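Local coordinates for hypothetical protein yihE (Escherichia coli, PDB 1ZYL) that uses ATP and probably magnesium to phosphorylate proteins, itself included, on serine and threonine, protecting the cell against stress, at residues 180-183 / 184-188; 287-290 / 291-295; 300-303 / 304-308. All coordinates share one frame; numbering follows the deposited sequence.

Interaction 1: residues 180-183 / 184-188; sequences ELIA and AVTAH
Leu181 and Val185 meet through a flat peptide group rather than a ring, and carbonyls are the planar groups that matter between 180-183 and 184-188. At the oxygen end of the Leu181 carbonyl, Val185 N donates to Leu181 O over 3.0 Å in a nearly straight bond, with an N-H...O angle of 175°. Thr186 N instead donates to Ile182 O over 3.0 Å from above the carbonyl plane, about 40° out of it. The Glu180 carboxylate turns elsewhere, forming a salt bridge through OE2 with Lys176, while the side chain of His188 touches Pro268 and Leu317. Ala187 N continues the i to i+4 series at 3.0 Å from Ala183 O.

With chi1 of Thr186 at 40°, OG1 sits between the backbone N and the carbonyl carbon, a placement that turns the hydroxyl back to the preceding turn. There it is modelled very close to both the Ile182 and the Ala183 carbonyl oxygens, so its bonding is doubtful and the acceptor undecided. The methyl CG2 of Thr186 meets Ile182 CD1 at 3.9 Å, the two side chains crossing at a slant. One residue earlier, Val185 CG1 leans back to Ile182 CB at 4.3 Å. Outside the turn, Ile182 and Val185 both touch Leu153 of helix 149-161, while Val185 also reaches Met272 of helix 266-283.

Chemically, the contact is a regular helical turn whose threonine hydroxyl lies near carbonyls of the preceding turn. If the hydroxyl is satisfied by a main-chain carbonyl, that would be consistent with Thr186 packing on Leu149 while remaining partly exposed.

Interaction 2: residues 287-290 / 291-295; sequences DPAF and PKNFP
Phe290 and Phe294 run side by side and point the same way, their ring centroids 5.5 Å apart and their planes inclined at 35°. The rings meet obliquely, Phe290 CD2 coming within 3.6 Å of Phe294 CE2. In both residues CG lies opposite the carbonyl carbon about the first torsion (chi1 -71° for Phe290), which sends both rings the same way from the weakly bonded turn and the residue that follows it. The Phe294 ring also turns its edge to the Phe290 backbone, with Phe290 O close to the ring plane and Phe290 CA within it. Phe294 N donates to the same Phe290 O over 2.9 Å, so one carbonyl both bonds the next turn and borders its ring.

Asn293 turns its amide back along the chain: ND2 donates to Ala289 O in the carbonyl plane, on a lone pair, although Ala289 O lies 22° out of the amide plane. At the start of the turn, Asp287 OD1 receives Ala289 N over 2.9 Å through its anti lone pair, a capping bond.

Both rings are directed into the protein. Phe290 packs edge-to-face with Trp280 and touches Leu281, and Phe294 rests on Tyr277 and Leu281, all of helix 266-283; Phe294 also meets the ring of Tyr37, beside the inferred ATP site at Ser36.

Interaction 3: residues 300-303 / 304-308; sequences EDYW and LRQTA
Tyr302 and Gln306 are brought alongside each other by their torsions: Tyr302 CG stands opposite its own backbone N (chi1 180°), while Gln306 bends at chi2 (65°) and brings OE1 beside the Tyr302 ring. Gln306 OE1 ends 3.4 Å from Tyr302 CZ, approaching the ring obliquely, with the amide and ring planes 48° apart.

Arg305 is extended from CG to NE and slants back toward Asp301. One face of its guanidinium lies over Asp301 O, and NH1 packs 3.6 Å from Asp301 CB. The carboxylate itself is beyond a salt bridge, Asp301 OD2 being 4.2 Å from Arg305 NH1 and well out of the guanidinium plane, so any attraction is probably electrostatic, with no N-H directed at the oxygen. Thr307 grips Trp303 O with two donors: OG1 at 2.5 Å, almost in line with the C=O bond, and the backbone N at 3.3 Å from that oxygen. The Trp303 indole NE1 bonds to Leu297 O.

This is the i to i+4 pattern of an amphipathic alpha-helix, here early in helix 300-316: Asp301 and Arg305 are exposed, whereas Tyr302 and Trp303 pack on Leu278 of helix 266-283, in the helical part of an APH-like kinase fold.

All three are local helical contacts, partly buried, that combine an outward face with side chains set into the protein. Interactions 1 and 3 lie on helices 171-188 and 300-316, which pack together: Leu181 touches Phe310, and Thr307 touches Phe174 and Ala177. Each has a threonine hydroxyl near a main-chain carbonyl, clearly bonded only in interaction 3. The packing across interaction 1 is of small aliphatic side chains, while interaction 3 adds large aromatics and an exposed charge pair. Interaction 2, in the short helix that precedes 300-316, relies on two buried phenylalanines and is the nearest of the three to the inferred ATP site. Side chains of all three touch helix 266-283.

Interaction 1: residues 180-183 / 184-188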
loop_
_atom_site.group_PDB
_atom_site.type_symbol
_atom_site.label_atom_id
_atom_site.label_comp_id
_atom_site.label_asym_id
_atom_site.label_seq_id
_atom_site.Cartn_x
_atom_site.Cartn_y
_atom_site.Cartn_z
ATOM N N GLU A 180 18.328 12.219 10.753
ATOM C CA GLU A 180 18.869 11.168 11.601
ATOM C C GLU A 180 18.231 9.831 11.273
ATOM O O GLU A 180 18.888 8.791 11.312
ATOM C CB GLU A 180 18.608 11.501 13.068
ATOM C CG GLU A 180 19.760 12.200 13.794
ATOM C CD GLU A 180 19.285 13.089 14.938
ATOM O OE1 GLU A 180 18.267 12.757 15.587
ATOM O OE2 GLU A 180 19.942 14.122 15.188
ATOM N N LEU A 181 16.943 9.859 10.952
ATOM C CA LEU A 181 16.242 8.632 10.631
ATOM C C LEU A 181 16.677 8.119 9.281
ATOM O O LEU A 181 16.989 6.943 9.149
ATOM C CB LEU A 181 14.722 8.836 10.649
ATOM C CG LEU A 181 13.892 7.546 10.546
ATOM C CD1 LEU A 181 14.280 6.592 11.651
ATOM C CD2 LEU A 181 12.415 7.861 10.632
ATOM N N ILE A 182 16.717 8.985 8.273
ATOM C CA ILE A 182 17.118 8.502 6.957
ATOM C C ILE A 182 18.585 8.063 6.946
ATOM O O ILE A 182 18.979 7.236 6.123
ATOM C CB ILE A 182 16.829 9.539 5.805
ATOM C CG1 ILE A 182 18.018 10.465 5.589
ATOM C CG2 ILE A 182 15.580 10.338 6.114
ATOM C CD1 ILE A 182 19.041 9.926 4.594
ATOM N N ALA A 183 19.397 8.593 7.850
ATOM C CA ALA A 183 20.791 8.163 7.892
ATOM C C ALA A 183 20.814 6.725 8.422
ATOM O O ALA A 183 21.502 5.857 7.882
ATOM C CB ALA A 183 21.609 9.064 8.805
ATOM N N ALA A 184 20.048 6.475 9.478
ATOM C CA ALA A 184 19.985 5.150 10.069
ATOM C C ALA A 184 19.439 4.105 9.101
ATOM O O ALA A 184 20.035 3.050 8.922
ATOM C CB ALA A 184 19.141 5.184 11.331
ATOM N N VAL A 185 18.300 4.384 8.479
ATOM C CA VAL A 185 17.730 3.426 7.540
ATOM C C VAL A 185 18.676 3.195 6.359
ATOM O O VAL A 185 18.874 2.056 5.939
ATOM C CB VAL A 185 16.335 3.884 7.047
ATOM C CG1 VAL A 185 16.352 5.343 6.754
ATOM C CG2 VAL A 185 15.935 3.122 5.811
ATOM N N THR A 186 19.272 4.262 5.835
ATOM C CA THR A 186 20.205 4.117 4.722
ATOM C C THR A 186 21.347 3.173 5.113
ATOM O O THR A 186 21.739 2.302 4.340
ATOM C CB THR A 186 20.816 5.481 4.288
ATOM O OG1 THR A 186 21.096 6.259 5.451
ATOM C CG2 THR A 186 19.869 6.262 3.387
ATOM N N ALA A 187 21.866 3.337 6.324
ATOM C CA ALA A 187 22.967 2.503 6.796
ATOM C C ALA A 187 22.617 1.018 6.914
ATOM O O ALA A 187 23.509 0.177 6.978
ATOM C CB ALA A 187 23.490 3.024 8.140
ATOM N N HIS A 188 21.330 0.692 6.942
ATOM C CA HIS A 188 20.916 -0.703 7.046
ATOM C C HIS A 188 20.244 -1.188 5.771
ATOM O O HIS A 188 19.845 -2.346 5.689
ATOM C CB HIS A 188 19.952 -0.888 8.220
ATOM C CG HIS A 188 20.535 -0.515 9.548
ATOM N ND1 HIS A 188 21.433 -1.316 10.219
ATOM C CD2 HIS A 188 20.359 0.581 10.324
ATOM C CE1 HIS A 188 21.783 -0.730 11.350
ATOM N NE2 HIS A 188 21.145 0.423 11.438
#

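Interaction 2: residues 287-290 / 291-295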
loop_
_atom_site.group_PDB
_atom_site.type_symbol
_atom_site.label_atom_id
_atom_site.label_comp_id
_atom_site.label_asym_id
_atom_site.label_seq_id
_atom_site.Cartn_x
_atom_site.Cartn_y
_atom_site.Cartn_z
ATOM N N ASP A 287 -7.009 18.087 -1.425
ATOM C CA ASP A 287 -8.173 17.233 -1.574
ATOM C C ASP A 287 -8.964 17.443 -0.295
ATOM O O ASP A 287 -8.468 17.161 0.794
ATOM C CB ASP A 287 -7.732 15.771 -1.673
ATOM C CG ASP A 287 -8.895 14.816 -1.851
ATOM O OD1 ASP A 287 -9.906 14.976 -1.141
ATOM O OD2 ASP A 287 -8.794 13.897 -2.691
ATOM N N PRO A 288 -10.204 17.944 -0.405
ATOM C CA PRO A 288 -11.081 18.202 0.745
ATOM C C PRO A 288 -11.063 17.090 1.783
ATOM O O PRO A 288 -11.011 17.344 2.984
ATOM C CB PRO A 288 -12.446 18.355 0.100
ATOM C CG PRO A 288 -12.110 19.015 -1.207
ATOM C CD PRO A 288 -10.894 18.246 -1.672
ATOM N N ALA A 289 -11.093 15.855 1.303
ATOM C CA ALA A 289 -11.095 14.674 2.162
ATOM C C ALA A 289 -9.950 14.563 3.184
ATOM O O ALA A 289 -10.127 13.964 4.245
ATOM C CB ALA A 289 -11.126 13.432 1.299
ATOM N N PHE A 290 -8.784 15.126 2.882
ATOM C CA PHE A 290 -7.668 15.036 3.811
ATOM C C PHE A 290 -7.720 16.010 4.996
ATOM O O PHE A 290 -7.260 15.680 6.085
ATOM C CB PHE A 290 -6.348 15.135 3.045
ATOM C CG PHE A 290 -6.055 13.920 2.209
ATOM C CD1 PHE A 290 -6.852 13.604 1.112
ATOM C CD2 PHE A 290 -5.021 13.049 2.553
ATOM C CE1 PHE A 290 -6.629 12.437 0.373
ATOM C CE2 PHE A 290 -4.793 11.876 1.814
ATOM C CZ PHE A 290 -5.601 11.573 0.726
ATOM N N PRO A 291 -8.243 17.231 4.803
ATOM C CA PRO A 291 -8.268 18.075 6.000
ATOM C C PRO A 291 -9.521 17.653 6.784
ATOM O O PRO A 291 -9.701 17.989 7.951
ATOM C CB PRO A 291 -8.408 19.488 5.430
ATOM C CG PRO A 291 -7.842 19.383 4.076
ATOM C CD PRO A 291 -8.374 18.062 3.596
ATOM N N LYS A 292 -10.380 16.903 6.111
ATOM C CA LYS A 292 -11.625 16.437 6.695
ATOM C C LYS A 292 -11.402 15.241 7.621
ATOM O O LYS A 292 -12.187 14.996 8.534
ATOM C CB LYS A 292 -12.589 16.034 5.572
ATOM C CG LYS A 292 -14.046 16.336 5.823
ATOM C CD LYS A 292 -14.578 15.634 7.041
ATOM C CE LYS A 292 -16.045 15.959 7.242
ATOM N NZ LYS A 292 -16.544 15.386 8.512
ATOM N N ASN A 293 -10.329 14.497 7.389
ATOM C CA ASN A 293 -10.070 13.318 8.191
ATOM C C ASN A 293 -8.785 13.385 9.015
ATOM O O ASN A 293 -8.666 12.729 10.063
ATOM C CB ASN A 293 -10.078 12.092 7.271
ATOM C CG ASN A 293 -11.449 11.849 6.622
ATOM O OD1 ASN A 293 -12.389 11.386 7.275
ATOM N ND2 ASN A 293 -11.565 12.178 5.337
ATOM N N PHE A 294 -7.838 14.204 8.569
ATOM C CA PHE A 294 -6.563 14.348 9.270
ATOM C C PHE A 294 -6.367 15.788 9.764
ATOM O O PHE A 294 -5.269 16.345 9.665
ATOM C CB PHE A 294 -5.426 13.964 8.320
ATOM C CG PHE A 294 -5.680 12.694 7.553
ATOM C CD1 PHE A 294 -5.410 11.457 8.119
ATOM C CD2 PHE A 294 -6.197 12.738 6.270
ATOM C CE1 PHE A 294 -5.649 10.289 7.418
ATOM C CE2 PHE A 294 -6.441 11.574 5.558
ATOM C CZ PHE A 294 -6.166 10.346 6.131
ATOM N N PRO A 295 -7.422 16.389 10.342
ATOM C CA PRO A 295 -7.381 17.767 10.849
ATOM C C PRO A 295 -6.145 18.104 11.682
ATOM O O PRO A 295 -5.606 19.196 11.578
ATOM C CB PRO A 295 -8.657 17.873 11.674
ATOM C CG PRO A 295 -9.542 16.773 11.128
ATOM C CD PRO A 295 -8.584 15.671 10.901
#

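Interaction 3: residues 300-303 / 304-308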
loop_
_atom_site.group_PDB
_atom_site.type_symbol
_atom_site.label_atom_id
_atom_site.label_comp_id
_atom_site.label_asym_id
_atom_site.label_seq_id
_atom_site.Cartn_x
_atom_site.Cartn_y
_atom_site.Cartn_z
ATOM N N GLU A 300 0.727 21.435 16.466
ATOM C CA GLU A 300 2.086 21.089 16.884
ATOM C C GLU A 300 2.118 19.703 17.486
ATOM O O GLU A 300 2.964 18.891 17.127
ATOM C CB GLU A 300 2.607 22.027 17.956
ATOM C CG GLU A 300 2.416 23.480 17.715
ATOM C CD GLU A 300 2.967 24.273 18.869
ATOM O OE1 GLU A 300 4.162 24.648 18.813
ATOM O OE2 GLU A 300 2.209 24.491 19.844
ATOM N N ASP A 301 1.217 19.453 18.434
ATOM C CA ASP A 301 1.148 18.157 19.103
ATOM C C ASP A 301 1.534 17.055 18.136
ATOM O O ASP A 301 2.405 16.237 18.417
ATOM C CB ASP A 301 -0.268 17.878 19.627
ATOM C CG ASP A 301 -0.658 18.776 20.790
ATOM O OD1 ASP A 301 -0.756 20.004 20.585
ATOM O OD2 ASP A 301 -0.872 18.254 21.908
ATOM N N TYR A 302 0.884 17.061 16.983
ATOM C CA TYR A 302 1.134 16.068 15.960
ATOM C C TYR A 302 2.575 16.056 15.466
ATOM O O TYR A 302 3.169 14.993 15.325
ATOM C CB TYR A 302 0.175 16.289 14.795
ATOM C CG TYR A 302 0.355 15.314 13.667
ATOM C CD1 TYR A 302 1.061 15.669 12.526
ATOM C CD2 TYR A 302 -0.152 14.019 13.758
ATOM C CE1 TYR A 302 1.262 14.756 11.500
ATOM C CE2 TYR A 302 0.043 13.097 12.741
ATOM C CZ TYR A 302 0.753 13.471 11.614
ATOM O OH TYR A 302 0.969 12.558 10.609
ATOM N N TRP A 303 3.143 17.227 15.201
ATOM C CA TRP A 303 4.524 17.281 14.724
ATOM C C TRP A 303 5.545 17.059 15.821
ATOM O O TRP A 303 6.716 16.839 15.541
ATOM C CB TRP A 303 4.808 18.592 13.985
ATOM C CG TRP A 303 4.072 18.642 12.704
ATOM C CD1 TRP A 303 2.849 19.194 12.489
ATOM C CD2 TRP A 303 4.430 17.979 11.487
ATOM N NE1 TRP A 303 2.413 18.912 11.219
ATOM C CE2 TRP A 303 3.364 18.166 10.580
ATOM C CE3 TRP A 303 5.547 17.240 11.074
ATOM C CZ2 TRP A 303 3.379 17.641 9.288
ATOM C CZ3 TRP A 303 5.561 16.717 9.784
ATOM C CH2 TRP A 303 4.481 16.921 8.908
ATOM N N LEU A 304 5.108 17.116 17.072
ATOM C CA LEU A 304 6.018 16.860 18.175
ATOM C C LEU A 304 6.062 15.359 18.357
ATOM O O LEU A 304 7.132 14.785 18.512
ATOM C CB LEU A 304 5.531 17.512 19.460
ATOM C CG LEU A 304 5.606 19.033 19.483
ATOM C CD1 LEU A 304 5.181 19.522 20.846
ATOM C CD2 LEU A 304 7.008 19.486 19.164
ATOM N N ARG A 305 4.887 14.728 18.327
ATOM C CA ARG A 305 4.782 13.279 18.479
ATOM C C ARG A 305 5.529 12.590 17.354
ATOM O O ARG A 305 6.200 11.585 17.566
ATOM C CB ARG A 305 3.322 12.813 18.437
ATOM C CG ARG A 305 2.428 13.357 19.532
ATOM C CD ARG A 305 1.213 12.452 19.732
ATOM N NE ARG A 305 0.030 13.182 20.190
ATOM C CZ ARG A 305 -0.682 14.012 19.427
ATOM N NH1 ARG A 305 -1.741 14.632 19.931
ATOM N NH2 ARG A 305 -0.342 14.221 18.158
ATOM N N GLN A 306 5.395 13.139 16.154
ATOM C CA GLN A 306 6.039 12.577 14.978
ATOM C C GLN A 306 7.546 12.658 15.160
ATOM O O GLN A 306 8.259 11.689 14.905
ATOM C CB GLN A 306 5.611 13.351 13.731
ATOM C CG GLN A 306 5.566 12.531 12.460
ATOM C CD GLN A 306 4.514 11.449 12.504
ATOM O OE1 GLN A 306 3.356 11.709 12.836
ATOM N NE2 GLN A 306 4.906 10.225 12.160
ATOM N N THR A 307 8.021 13.816 15.614
ATOM C CA THR A 307 9.445 14.034 15.847
ATOM C C THR A 307 9.993 12.993 16.820
ATOM O O THR A 307 11.058 12.426 16.627
ATOM C CB THR A 307 9.683 15.439 16.424
ATOM O OG1 THR A 307 9.225 16.411 15.482
ATOM C CG2 THR A 307 11.157 15.681 16.701
ATOM N N ALA A 308 9.248 12.744 17.878
ATOM C CA ALA A 308 9.662 11.777 18.865
ATOM C C ALA A 308 9.591 10.363 18.279
ATOM O O ALA A 308 10.427 9.513 18.596
ATOM C CB ALA A 308 8.775 11.892 20.092
#